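Local coordinates for protein integral membrane indolylacetylinositol arabinosyltransferase EmbC (Mycolicibacterium smegmatis, PDB 7BVE) that binds the drug ethambutol and, as a membrane-embedded arabinosyltransferase, probably polymerises arabinose into the arabinan of cell-wall arabinogalactan, at residues V878-D883 and S915-A920. Numbering follows the deposited sequence.
Sequences VQWATD and SIPPEA
Trp880 carries most of the contact: its indole leans obliquely against the loop 915-920, with Pro917 CD 3.3 Å above the ring plane and offset toward the rim. The side chains of Trp880 and Pro917 cross at about a right angle; Trp880 CE2 lies 3.5 Å from Pro917 CD, and CZ2 is about as near. CG of Trp880 sits between its own backbone N and carbonyl carbon (chi1 67°), which carries the ring across to the other loop. At the pyrrole end Trp880 CD1 lies 3.5 Å from Ala920 CB, while at the benzo end CE3 of the same ring meets Ile916 CG1 more loosely, at 4.4 Å. Trp880 and Ile916 both also touch Ile895 of strand 895-899, tying the cluster to the neighbouring strand.

Both loops adjoin strands of an antiparallel sheet in the EmbC C-terminal domain, consistent with a galactose-binding-like beta sandwich: 878-883 leaves strand 877-878, and the other loop connects strands 907-912 and 922-928. Pro917 to Ala920 form a type I beta turn, closed by the hydrogen bond from Ala920 N to Pro917 O (3.2 Å).

Further along, Ala881 contributes backbone, its O standing 3.8 Å from Ala920 CA, and its main chain is hydrogen-bonded to Thr921 and Gln922. Thr882 divides its branches: CG2 lies beside the carbonyl oxygen of Glu919 (Thr882 CG2 to Glu919 O 3.4 Å), whereas OG1 N-caps helix 883-887 through Gln885 N.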
# COMPACT_ATOMS: atom_id res chain seq x y z
N VAL A 878 39.38 10.75 -20.84
CA VAL A 878 40.74 11.24 -20.65
C VAL A 878 41.58 10.65 -21.77
O VAL A 878 41.32 9.53 -22.20
CB VAL A 878 41.29 10.84 -19.26
CG1 VAL A 878 42.69 11.39 -19.00
CG2 VAL A 878 40.38 11.31 -18.18
N GLN A 879 42.54 11.41 -22.27
CA GLN A 879 43.38 10.96 -23.37
C GLN A 879 44.84 11.15 -22.95
O GLN A 879 45.37 12.25 -23.06
CB GLN A 879 43.04 11.74 -24.63
CG GLN A 879 43.53 11.16 -25.93
CD GLN A 879 43.01 11.98 -27.10
OE1 GLN A 879 42.44 13.05 -26.91
NE2 GLN A 879 43.17 11.46 -28.30
N TRP A 880 45.48 10.09 -22.46
CA TRP A 880 46.84 10.24 -21.96
C TRP A 880 47.86 9.93 -23.04
O TRP A 880 47.59 9.21 -24.00
CB TRP A 880 47.10 9.33 -20.76
CG TRP A 880 47.12 7.86 -21.06
CD1 TRP A 880 48.18 7.10 -21.48
CD2 TRP A 880 46.02 6.96 -20.92
NE1 TRP A 880 47.80 5.80 -21.63
CE2 TRP A 880 46.47 5.68 -21.29
CE3 TRP A 880 44.69 7.11 -20.53
CZ2 TRP A 880 45.64 4.56 -21.27
CZ3 TRP A 880 43.88 6.01 -20.51
CH2 TRP A 880 44.35 4.75 -20.88
N ALA A 881 49.07 10.45 -22.85
CA ALA A 881 50.15 10.22 -23.79
C ALA A 881 51.48 10.42 -23.07
O ALA A 881 51.52 10.90 -21.94
CB ALA A 881 50.06 11.15 -25.00
N THR A 882 52.55 10.04 -23.75
CA THR A 882 53.90 10.32 -23.28
C THR A 882 54.36 11.66 -23.85
O THR A 882 53.55 12.46 -24.33
CB THR A 882 54.86 9.19 -23.67
OG1 THR A 882 55.02 9.17 -25.09
CG2 THR A 882 54.30 7.85 -23.22
N ASP A 883 55.66 11.94 -23.77
CA ASP A 883 56.20 13.16 -24.37
C ASP A 883 56.15 13.09 -25.89
O ASP A 883 55.62 13.99 -26.56
CB ASP A 883 57.64 13.39 -23.89
CG ASP A 883 57.72 13.78 -22.43
OD1 ASP A 883 56.77 14.41 -21.92
OD2 ASP A 883 58.74 13.46 -21.78
N SER A 915 44.29 3.26 -13.27
CA SER A 915 43.80 3.07 -14.63
C SER A 915 44.69 3.71 -15.67
O SER A 915 44.64 3.32 -16.84
CB SER A 915 42.38 3.63 -14.76
OG SER A 915 41.48 2.90 -13.95
N ILE A 916 45.51 4.68 -15.28
CA ILE A 916 46.47 5.31 -16.18
C ILE A 916 47.79 4.57 -16.06
O ILE A 916 48.29 4.39 -14.94
CB ILE A 916 46.63 6.80 -15.86
CG1 ILE A 916 45.34 7.55 -16.19
CG2 ILE A 916 47.80 7.39 -16.60
CD1 ILE A 916 45.32 8.97 -15.71
N PRO A 917 48.37 4.10 -17.16
CA PRO A 917 49.59 3.29 -17.08
C PRO A 917 50.77 4.13 -16.64
O PRO A 917 50.80 5.36 -16.86
CB PRO A 917 49.77 2.78 -18.51
CG PRO A 917 48.42 2.83 -19.10
CD PRO A 917 47.79 4.04 -18.51
N PRO A 918 51.78 3.51 -16.00
CA PRO A 918 52.84 4.30 -15.35
C PRO A 918 53.85 4.96 -16.29
O PRO A 918 54.84 5.51 -15.81
CB PRO A 918 53.53 3.27 -14.46
CG PRO A 918 52.53 2.18 -14.27
CD PRO A 918 51.80 2.11 -15.57
N GLU A 919 53.63 4.90 -17.60
CA GLU A 919 54.49 5.59 -18.54
C GLU A 919 53.86 6.86 -19.09
O GLU A 919 54.52 7.58 -19.85
CB GLU A 919 54.87 4.67 -19.71
CG GLU A 919 53.75 4.37 -20.69
CD GLU A 919 52.94 3.13 -20.34
OE1 GLU A 919 53.06 2.64 -19.20
OE2 GLU A 919 52.20 2.65 -21.22
N ALA A 920 52.61 7.14 -18.74
CA ALA A 920 51.95 8.34 -19.22
C ALA A 920 52.49 9.56 -18.50
O ALA A 920 52.86 9.51 -17.33
CB ALA A 920 50.45 8.25 -19.02